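Local atomic coordinates of chitooligosaccharidolytic beta-N-acetylglucosaminidase (Ostrinia furnacalis, PDB entry 3NSM), a protein that hydrolyses terminal beta-linked N-acetylglucosamine units one at a time from the non-reducing ends of chitooligosaccharides, preferring shorter substrates. Residues N61-E66 with P100-K105; L401-L406 with Y421-W426; N448-Y453 with W475-D480. All blocks are in the same frame, centred on the assembly; numbering follows the deposited sequence.

How the interactions relate
Interaction 1 is a surface contact in the mixed sheet of the N-terminal part of the chain, whereas interactions 2 and 3 are buried in the catalytic family 20 region; the centres of 1 and 2 lie about 52 Å apart, on opposite sides of the chain's centre. Interaction 2 pairs two neighbouring barrel strands by regular backbone bonds and closes with tryptophans near the active site. Interaction 3 sets a short helix against another with small apolar groups and one water-bridged charge pair at its margin. Interactions 2 and 3 touch: W426 O lies 2.7 Å from Y449 N, a probable hydrogen bond, and W426 CB packs on Y453 OH. Interaction 1 relies on one backbone bond, a water and an exposed leucine, L102.

Interaction 1 (N61-E66 with P100-K105); sequences NLNSIE and PKLTGK
The side chains of L102 and N61 cross at about a right angle where strand 57-69 of a mixed beta sheet breaks into a type I turn, N61 to S64, beside the loop leading into the parallel strand 105-113. L102 is the centre of an inverse gamma turn, and its CG is anti to its own carbonyl carbon (chi1 -72°), which lays the isobutyl group against the turn. There CD1 comes to 4.1 Å from L62 CB, while CG lies 4.0 Å from N63 ND2, the side chains of L102 and N63 crossing at a slant. A branched apolar residue suits this place because it packs on the carbon skeleton of L62 and against the amide groups of N61 and N63. L62 itself also leans on K87 and V90 of helix 86-91, so the turn is wedged between that helix and the loop. G104 takes a backbone shape (phi 110°) in which any side chain would collide with the carbonyl of T103. One water accepts from L62 N and lies 3.0 Å from K101 O, to which it can donate. The sheet pairing begins beyond G104: N61 N donates to K105 O at 2.9 Å, nearly straight at 173° and in the carbonyl plane.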
loop_
_atom_site.group_PDB
_atom_site.type_symbol
_atom_site.label_atom_id
_atom_site.label_comp_id
_atom_site.label_asym_id
_atom_site.label_seq_id
_atom_site.Cartn_x
_atom_site.Cartn_y
_atom_site.Cartn_z
ATOM N N ASN A 61 -28.993 14.095 17.371
ATOM C CA ASN A 61 -29.058 12.790 18.029
ATOM C C ASN A 61 -28.906 11.678 16.989
ATOM O O ASN A 61 -29.773 11.487 16.130
ATOM C CB ASN A 61 -30.370 12.634 18.807
ATOM C CG ASN A 61 -30.341 11.477 19.810
ATOM O OD1 ASN A 61 -31.037 11.518 20.822
ATOM N ND2 ASN A 61 -29.554 10.447 19.531
ATOM N N LEU A 62 -27.792 10.954 17.083
ATOM C CA LEU A 62 -27.437 9.889 16.140
ATOM C C LEU A 62 -28.510 8.795 16.037
ATOM O O LEU A 62 -28.697 8.200 14.976
ATOM C CB LEU A 62 -26.077 9.297 16.529
ATOM C CG LEU A 62 -25.284 8.343 15.624
ATOM C CD1 LEU A 62 -25.540 6.892 16.001
ATOM C CD2 LEU A 62 -25.508 8.594 14.124
ATOM N N ASN A 63 -29.207 8.544 17.141
ATOM C CA ASN A 63 -30.280 7.552 17.186
ATOM C C ASN A 63 -31.630 8.047 16.662
ATOM O O ASN A 63 -32.545 7.252 16.456
ATOM C CB ASN A 63 -30.429 7.013 18.604
ATOM C CG ASN A 63 -29.277 6.125 19.008
ATOM O OD1 ASN A 63 -28.361 5.875 18.219
ATOM N ND2 ASN A 63 -29.313 5.634 20.240
ATOM N N SER A 64 -31.738 9.353 16.431
ATOM C CA SER A 64 -32.988 9.969 15.991
ATOM C C SER A 64 -32.902 10.486 14.552
ATOM O O SER A 64 -33.340 11.601 14.242
ATOM C CB SER A 64 -33.390 11.088 16.953
ATOM O OG SER A 64 -33.507 10.589 18.274
ATOM N N ILE A 65 -32.320 9.669 13.681
ATOM C CA ILE A 65 -32.320 9.937 12.252
ATOM C C ILE A 65 -33.258 8.920 11.615
ATOM O O ILE A 65 -33.105 7.708 11.797
ATOM C CB ILE A 65 -30.899 9.839 11.632
ATOM C CG1 ILE A 65 -29.939 10.816 12.322
ATOM C CG2 ILE A 65 -30.942 10.100 10.120
ATOM C CD1 ILE A 65 -28.466 10.470 12.152
ATOM N N GLU A 66 -34.250 9.424 10.892
ATOM C CA GLU A 66 -35.217 8.563 10.236
ATOM C C GLU A 66 -35.355 8.919 8.763
ATOM O O GLU A 66 -35.523 10.091 8.404
ATOM C CB GLU A 66 -36.561 8.618 10.963
ATOM C CG GLU A 66 -36.588 7.786 12.245
ATOM C CD GLU A 66 -37.506 8.371 13.312
ATOM O OE1 GLU A 66 -38.508 7.701 13.662
ATOM O OE2 GLU A 66 -37.228 9.497 13.799
ATOM N N PRO A 100 -20.442 9.647 20.422
ATOM C CA PRO A 100 -21.179 10.903 20.539
ATOM C C PRO A 100 -22.223 10.849 21.649
ATOM O O PRO A 100 -22.786 9.784 21.935
ATOM C CB PRO A 100 -21.860 11.039 19.178
ATOM C CG PRO A 100 -22.058 9.642 18.723
ATOM C CD PRO A 100 -20.925 8.827 19.295
ATOM N N LYS A 101 -22.462 11.995 22.278
ATOM C CA LYS A 101 -23.531 12.119 23.256
ATOM C C LYS A 101 -24.862 12.050 22.520
ATOM O O LYS A 101 -25.063 12.742 21.511
ATOM C CB LYS A 101 -23.407 13.428 24.041
ATOM C CG LYS A 101 -22.155 13.518 24.902
ATOM C CD LYS A 101 -22.320 14.539 26.012
ATOM C CE LYS A 101 -21.037 14.704 26.818
ATOM N NZ LYS A 101 -20.038 15.610 26.168
ATOM N N LEU A 102 -25.756 11.192 23.011
ATOM C CA LEU A 102 -27.066 11.013 22.393
ATOM C C LEU A 102 -28.037 12.103 22.847
ATOM O O LEU A 102 -28.938 11.866 23.656
ATOM C CB LEU A 102 -27.622 9.603 22.651
ATOM C CG LEU A 102 -27.022 8.371 21.946
ATOM C CD1 LEU A 102 -26.461 8.692 20.553
ATOM C CD2 LEU A 102 -25.960 7.684 22.797
ATOM N N THR A 103 -27.818 13.307 22.325
ATOM C CA THR A 103 -28.660 14.470 22.581
ATOM C C THR A 103 -28.724 15.272 21.299
ATOM O O THR A 103 -27.918 15.061 20.390
ATOM C CB THR A 103 -28.067 15.406 23.672
ATOM O OG1 THR A 103 -26.740 15.807 23.298
ATOM C CG2 THR A 103 -28.044 14.738 25.051
ATOM N N GLY A 104 -29.661 16.209 21.233
ATOM C CA GLY A 104 -29.770 17.093 20.086
ATOM C C GLY A 104 -31.001 16.810 19.258
ATOM O O GLY A 104 -31.864 16.017 19.650
ATOM N N LYS A 105 -31.061 17.462 18.102
ATOM C CA LYS A 105 -32.219 17.411 17.218
ATOM C C LYS A 105 -32.436 16.044 16.557
ATOM O O LYS A 105 -31.516 15.220 16.468
ATOM C CB LYS A 105 -32.120 18.520 16.164
ATOM C CG LYS A 105 -32.181 19.922 16.759
ATOM C CD LYS A 105 -32.249 21.008 15.696
ATOM C CE LYS A 105 -32.372 22.386 16.336
ATOM N NZ LYS A 105 -32.588 23.468 15.330
HETATM O O HOH W 1 -25.653 12.383 18.580
#

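Interaction 2 (L401-L406 with Y421-W426); sequences LWTSTL and YIIQVW
L401 opens the contact by laying CD1 3.6 Å from CE1 of the Y421 ring, an apolar meeting of branched tip and aromatic carbon; the hydroxyl of Y421 is held elsewhere, by Q382. L401 uses both its N-H and its carbonyl on strand 421-425, L401 N giving to I422 O and L401 O receiving from Q424 N at 2.8 Å. W402 turns to the other face of the sheet together with Q424. The two side chains run alongside each other in the same direction, and the glutamine amide is stacked on the indole, their planes 18° apart. Q424 CG sits 3.8 Å from the centroid of the six-membered ring in a CH-pi contact. An alanine in place of W402 would probably take away the flat surface on which the Q424 side chain rests and leave that amide freer to turn. These strands, 399-402 and 421-425, are parallel neighbours in the eight-stranded TIM barrel, linked by a beta-alpha-beta unit through helix 412-415. At T403 the first strand has ended, yet T403 N still hydrogen-bonds to Q424 O (2.9 Å). Threonine suits the place by offering a methyl to I423 and an oxygen to W426: CG2 packs 3.7 Å from I423 CG2, whereas OG1, set between the backbone N and the carbonyl carbon (chi1 46°), stands over one face of the W426 indole and takes a weak bond from W426 N at 3.5 Å. The neighbouring carbonyl receives W426 NE1, with T403 O 3.0 Å away and the angle bent to 135°. Together these contacts probably limit the rotation of an indole close to W468, a tryptophan essential for chitooligosaccharide binding.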
loop_
_atom_site.group_PDB
_atom_site.type_symbol
_atom_site.label_atom_id
_atom_site.label_comp_id
_atom_site.label_asym_id
_atom_site.label_seq_id
_atom_site.Cartn_x
_atom_site.Cartn_y
_atom_site.Cartn_z
ATOM N N LEU A 401 -13.241 -0.539 -27.464
ATOM C CA LEU A 401 -11.901 -1.012 -27.797
ATOM C C LEU A 401 -10.885 0.058 -27.421
ATOM O O LEU A 401 -11.224 1.233 -27.364
ATOM C CB LEU A 401 -11.780 -1.332 -29.287
ATOM C CG LEU A 401 -12.583 -2.473 -29.914
ATOM C CD1 LEU A 401 -12.310 -2.479 -31.407
ATOM C CD2 LEU A 401 -12.240 -3.825 -29.304
ATOM N N TRP A 402 -9.645 -0.352 -27.162
ATOM C CA TRP A 402 -8.565 0.584 -26.864
ATOM C C TRP A 402 -8.055 1.253 -28.132
ATOM O O TRP A 402 -8.245 0.727 -29.228
ATOM C CB TRP A 402 -7.397 -0.147 -26.199
ATOM C CG TRP A 402 -7.616 -0.478 -24.756
ATOM C CD1 TRP A 402 -8.058 -1.666 -24.244
ATOM C CD2 TRP A 402 -7.391 0.384 -23.637
ATOM N NE1 TRP A 402 -8.128 -1.594 -22.875
ATOM C CE2 TRP A 402 -7.728 -0.345 -22.475
ATOM C CE3 TRP A 402 -6.951 1.708 -23.500
ATOM C CZ2 TRP A 402 -7.630 0.202 -21.192
ATOM C CZ3 TRP A 402 -6.849 2.249 -22.225
ATOM C CH2 TRP A 402 -7.189 1.495 -21.087
ATOM N N THR A 403 -7.405 2.410 -27.975
ATOM C CA THR A 403 -6.606 2.990 -29.054
ATOM C C THR A 403 -5.493 2.019 -29.404
ATOM O O THR A 403 -4.767 1.556 -28.525
ATOM C CB THR A 403 -5.958 4.336 -28.666
ATOM O OG1 THR A 403 -5.360 4.226 -27.368
ATOM C CG2 THR A 403 -6.991 5.462 -28.666
ATOM N N SER A 404 -5.368 1.718 -30.690
ATOM C CA SER A 404 -4.402 0.741 -31.185
ATOM C C SER A 404 -4.172 0.986 -32.665
ATOM O O SER A 404 -4.745 1.915 -33.241
ATOM C CB SER A 404 -4.938 -0.683 -30.990
ATOM O OG SER A 404 -6.121 -0.889 -31.750
ATOM N N THR A 405 -3.351 0.134 -33.274
ATOM C CA THR A 405 -3.141 0.137 -34.722
ATOM C C THR A 405 -4.478 0.013 -35.451
ATOM O O THR A 405 -4.713 0.713 -36.432
ATOM C CB THR A 405 -2.171 -0.989 -35.141
ATOM O OG1 THR A 405 -0.872 -0.703 -34.613
ATOM C CG2 THR A 405 -2.068 -1.111 -36.652
ATOM N N LEU A 406 -5.359 -0.847 -34.944
ATOM C CA LEU A 406 -6.689 -1.029 -35.525
ATOM C C LEU A 406 -7.544 0.238 -35.472
ATOM O O LEU A 406 -8.304 0.513 -36.396
ATOM C CB LEU A 406 -7.423 -2.194 -34.844
ATOM C CG LEU A 406 -8.839 -2.562 -35.313
ATOM C CD1 LEU A 406 -8.825 -3.167 -36.716
ATOM C CD2 LEU A 406 -9.528 -3.507 -34.334
ATOM N N TYR A 421 -18.929 1.617 -31.683
ATOM C CA TYR A 421 -17.702 1.525 -30.903
ATOM C C TYR A 421 -17.317 2.798 -30.163
ATOM O O TYR A 421 -17.264 3.883 -30.750
ATOM C CB TYR A 421 -16.543 1.098 -31.796
ATOM C CG TYR A 421 -16.579 -0.366 -32.165
ATOM C CD1 TYR A 421 -15.866 -1.309 -31.422
ATOM C CD2 TYR A 421 -17.324 -0.813 -33.258
ATOM C CE1 TYR A 421 -15.899 -2.657 -31.757
ATOM C CE2 TYR A 421 -17.360 -2.155 -33.601
ATOM C CZ TYR A 421 -16.640 -3.070 -32.848
ATOM O OH TYR A 421 -16.664 -4.398 -33.187
ATOM N N ILE A 422 -17.055 2.644 -28.868
ATOM C CA ILE A 422 -16.433 3.668 -28.032
ATOM C C ILE A 422 -14.948 3.329 -27.923
ATOM O O ILE A 422 -14.585 2.160 -27.788
ATOM C CB ILE A 422 -17.063 3.679 -26.630
ATOM C CG1 ILE A 422 -18.566 3.951 -26.735
ATOM C CG2 ILE A 422 -16.372 4.705 -25.731
ATOM C CD1 ILE A 422 -19.383 3.446 -25.563
ATOM N N ILE A 423 -14.094 4.340 -27.985
ATOM C CA ILE A 423 -12.661 4.110 -27.940
ATOM C C ILE A 423 -12.099 4.555 -26.595
ATOM O O ILE A 423 -12.310 5.702 -26.176
ATOM C CB ILE A 423 -11.924 4.827 -29.107
ATOM C CG1 ILE A 423 -12.664 4.615 -30.445
ATOM C CG2 ILE A 423 -10.465 4.379 -29.185
ATOM C CD1 ILE A 423 -12.678 3.167 -30.960
ATOM N N GLN A 424 -11.413 3.637 -25.910
ATOM C CA GLN A 424 -10.733 3.979 -24.667
ATOM C C GLN A 424 -9.309 4.414 -24.971
ATOM O O GLN A 424 -8.569 3.708 -25.662
ATOM C CB GLN A 424 -10.753 2.820 -23.663
ATOM C CG GLN A 424 -10.313 3.251 -22.256
ATOM C CD GLN A 424 -10.611 2.227 -21.150
ATOM O OE1 GLN A 424 -10.239 2.440 -19.999
ATOM N NE2 GLN A 424 -11.284 1.136 -21.490
ATOM N N VAL A 425 -8.928 5.577 -24.448
ATOM C CA VAL A 425 -7.670 6.212 -24.832
ATOM C C VAL A 425 -6.602 6.087 -23.762
ATOM O O VAL A 425 -6.801 6.545 -22.646
ATOM C CB VAL A 425 -7.879 7.711 -25.145
ATOM C CG1 VAL A 425 -6.591 8.324 -25.684
ATOM C CG2 VAL A 425 -9.012 7.896 -26.138
ATOM N N TRP A 426 -5.467 5.485 -24.109
ATOM C CA TRP A 426 -4.334 5.393 -23.190
ATOM C C TRP A 426 -3.234 6.397 -23.515
ATOM O O TRP A 426 -2.401 6.696 -22.659
ATOM C CB TRP A 426 -3.760 3.965 -23.122
ATOM C CG TRP A 426 -3.159 3.456 -24.406
ATOM C CD1 TRP A 426 -3.743 2.601 -25.293
ATOM C CD2 TRP A 426 -1.856 3.760 -24.939
ATOM N NE1 TRP A 426 -2.896 2.364 -26.352
ATOM C CE2 TRP A 426 -1.731 3.059 -26.158
ATOM C CE3 TRP A 426 -0.785 4.558 -24.505
ATOM C CZ2 TRP A 426 -0.576 3.132 -26.955
ATOM C CZ3 TRP A 426 0.367 4.632 -25.299
ATOM C CH2 TRP A 426 0.458 3.920 -26.510
#

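Interaction 3 (N448-Y453 with W475-D480); sequences NYDALY and WQKVYD
With CG anti to the backbone nitrogen (chi1 -170°) and the chain long until it bends at chi4 (55°), K477 reaches from helix 475-480 across to D450. Its CE comes to 3.0 Å from D450 O, and the bend then carries the ammonium toward the aspartate side chain. NZ of K477 and OD2 of D450 remain 4.2 Å apart, beyond a salt bridge. A water joins them, accepting from K477 NZ at 2.8 Å and donating to D450 OD2 at 3.3 Å. Deeper in, the small methyl of A451 lets the helices come close: A451 CB is 3.9 Å from K477 O, and A451 O is 3.4 Å from V478 CB. L452 CD2 meets V478 CG2 at 4.2 Å, and both residues also face helix 518-528, through L522 and A521. The short, weakly bonded helix 449-452 follows barrel strand 443-446 in the catalytic TIM barrel, so the contact fastens the segment just beyond that strand to a helix further along the chain. Packing therefore does the work in the buried part, while the opposite charges of K477 and D450, bridged by water, probably add only a modest, solvent-screened attraction.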
loop_
_atom_site.group_PDB
_atom_site.type_symbol
_atom_site.label_atom_id
_atom_site.label_comp_id
_atom_site.label_asym_id
_atom_site.label_seq_id
_atom_site.Cartn_x
_atom_site.Cartn_y
_atom_site.Cartn_z
ATOM N N ASN A 448 -5.503 8.331 -20.038
ATOM C CA ASN A 448 -4.181 8.677 -20.522
ATOM C C ASN A 448 -3.150 8.170 -19.562
ATOM O O ASN A 448 -3.235 8.416 -18.406
ATOM C CB ASN A 448 -4.051 10.173 -20.578
ATOM C CG ASN A 448 -5.317 10.830 -20.876
ATOM O OD1 ASN A 448 -6.006 11.245 -20.009
ATOM N ND2 ASN A 448 -5.631 10.943 -22.134
ATOM N N TYR A 449 -2.163 7.477 -20.072
ATOM C CA TYR A 449 -1.211 6.750 -19.231
ATOM C C TYR A 449 -0.299 7.659 -18.405
ATOM O O TYR A 449 0.306 7.218 -17.424
ATOM C CB TYR A 449 -0.388 5.757 -20.066
ATOM C CG TYR A 449 0.763 6.375 -20.816
ATOM C CD1 TYR A 449 0.576 6.958 -22.064
ATOM C CD2 TYR A 449 2.046 6.368 -20.280
ATOM C CE1 TYR A 449 1.636 7.529 -22.759
ATOM C CE2 TYR A 449 3.114 6.936 -20.964
ATOM C CZ TYR A 449 2.900 7.517 -22.203
ATOM O OH TYR A 449 3.959 8.084 -22.879
ATOM N N ASP A 450 -0.195 8.927 -18.797
ATOM C CA ASP A 450 0.667 9.856 -18.073
ATOM C C ASP A 450 -0.033 10.422 -16.844
ATOM O O ASP A 450 0.615 10.981 -15.965
ATOM C CB ASP A 450 1.222 10.966 -18.992
ATOM C CG ASP A 450 0.131 11.826 -19.622
ATOM O OD1 ASP A 450 -0.971 11.311 -19.914
ATOM O OD2 ASP A 450 0.389 13.032 -19.838
ATOM N N ALA A 451 -1.350 10.250 -16.769
ATOM C CA ALA A 451 -2.111 10.763 -15.632
ATOM C C ALA A 451 -3.042 9.744 -14.959
ATOM O O ALA A 451 -3.475 9.968 -13.823
ATOM C CB ALA A 451 -2.898 12.001 -16.043
ATOM N N LEU A 452 -3.346 8.638 -15.644
ATOM C CA LEU A 452 -4.382 7.707 -15.164
ATOM C C LEU A 452 -3.992 6.222 -15.077
ATOM O O LEU A 452 -4.844 5.371 -14.839
ATOM C CB LEU A 452 -5.667 7.884 -15.978
ATOM C CG LEU A 452 -6.388 9.216 -15.745
ATOM C CD1 LEU A 452 -7.482 9.429 -16.765
ATOM C CD2 LEU A 452 -6.964 9.275 -14.324
ATOM N N TYR A 453 -2.716 5.915 -15.268
ATOM C CA TYR A 453 -2.237 4.553 -15.062
ATOM C C TYR A 453 -1.729 4.432 -13.633
ATOM O O TYR A 453 -0.602 4.820 -13.320
ATOM C CB TYR A 453 -1.166 4.184 -16.094
ATOM C CG TYR A 453 -1.716 3.562 -17.359
ATOM C CD1 TYR A 453 -0.996 2.584 -18.042
ATOM C CD2 TYR A 453 -2.968 3.939 -17.866
ATOM C CE1 TYR A 453 -1.493 2.009 -19.205
ATOM C CE2 TYR A 453 -3.475 3.367 -19.023
ATOM C CZ TYR A 453 -2.732 2.402 -19.683
ATOM O OH TYR A 453 -3.230 1.829 -20.824
ATOM N N TRP A 475 -1.720 12.460 -6.918
ATOM C CA TRP A 475 -3.114 12.863 -7.084
ATOM C C TRP A 475 -3.207 14.239 -7.755
ATOM O O TRP A 475 -4.191 14.529 -8.429
ATOM C CB TRP A 475 -3.851 12.879 -5.743
ATOM C CG TRP A 475 -3.574 14.096 -4.912
ATOM C CD1 TRP A 475 -2.568 14.254 -4.008
ATOM C CD2 TRP A 475 -4.313 15.328 -4.913
ATOM N NE1 TRP A 475 -2.632 15.503 -3.443
ATOM C CE2 TRP A 475 -3.698 16.180 -3.975
ATOM C CE3 TRP A 475 -5.441 15.788 -5.612
ATOM C CZ2 TRP A 475 -4.168 17.477 -3.717
ATOM C CZ3 TRP A 475 -5.917 17.077 -5.352
ATOM C CH2 TRP A 475 -5.276 17.906 -4.412
ATOM N N GLN A 476 -2.182 15.071 -7.559
ATOM C CA GLN A 476 -2.124 16.410 -8.161
ATOM C C GLN A 476 -2.253 16.301 -9.678
ATOM O O GLN A 476 -3.042 17.015 -10.303
ATOM C CB GLN A 476 -0.809 17.120 -7.803
ATOM C CG GLN A 476 -0.530 17.288 -6.309
ATOM C CD GLN A 476 0.284 16.136 -5.708
ATOM O OE1 GLN A 476 0.163 14.986 -6.123
ATOM N NE2 GLN A 476 1.110 16.449 -4.722
ATOM N N LYS A 477 -1.478 15.381 -10.244
ATOM C CA LYS A 477 -1.430 15.134 -11.676
ATOM C C LYS A 477 -2.714 14.522 -12.222
ATOM O O LYS A 477 -3.121 14.844 -13.335
ATOM C CB LYS A 477 -0.233 14.247 -12.012
ATOM C CG LYS A 477 0.050 14.129 -13.493
ATOM C CD LYS A 477 1.527 13.850 -13.738
ATOM C CE LYS A 477 1.825 13.655 -15.226
ATOM N NZ LYS A 477 1.369 14.787 -16.094
ATOM N N VAL A 478 -3.344 13.630 -11.462
ATOM C CA VAL A 478 -4.637 13.092 -11.894
ATOM C C VAL A 478 -5.766 14.121 -11.775
ATOM O O VAL A 478 -6.672 14.140 -12.610
ATOM C CB VAL A 478 -4.985 11.662 -11.305
ATOM C CG1 VAL A 478 -3.984 11.199 -10.264
ATOM C CG2 VAL A 478 -6.440 11.559 -10.810
ATOM N N TYR A 479 -5.688 14.996 -10.776
ATOM C CA TYR A 479 -6.692 16.058 -10.621
ATOM C C TYR A 479 -6.691 17.041 -11.801
ATOM O O TYR A 479 -7.751 17.412 -12.305
ATOM C CB TYR A 479 -6.509 16.822 -9.302
ATOM C CG TYR A 479 -7.704 17.683 -8.934
ATOM C CD1 TYR A 479 -8.693 17.199 -8.081
ATOM C CD2 TYR A 479 -7.849 18.981 -9.448
ATOM C CE1 TYR A 479 -9.787 17.972 -7.746
ATOM C CE2 TYR A 479 -8.950 19.771 -9.114
ATOM C CZ TYR A 479 -9.913 19.262 -8.266
ATOM O OH TYR A 479 -11.009 20.031 -7.923
ATOM N N ASP A 480 -5.502 17.452 -12.231
ATOM C CA ASP A 480 -5.362 18.498 -13.244
ATOM C C ASP A 480 -5.595 18.021 -14.677
ATOM O O ASP A 480 -5.809 18.843 -15.575
ATOM C CB ASP A 480 -3.987 19.157 -13.137
ATOM C CG ASP A 480 -3.883 20.107 -11.961
ATOM O OD1 ASP A 480 -2.777 20.647 -11.744
ATOM O OD2 ASP A 480 -4.897 20.312 -11.257
HETATM O O HOH W 2 2.953 14.471 -18.345
#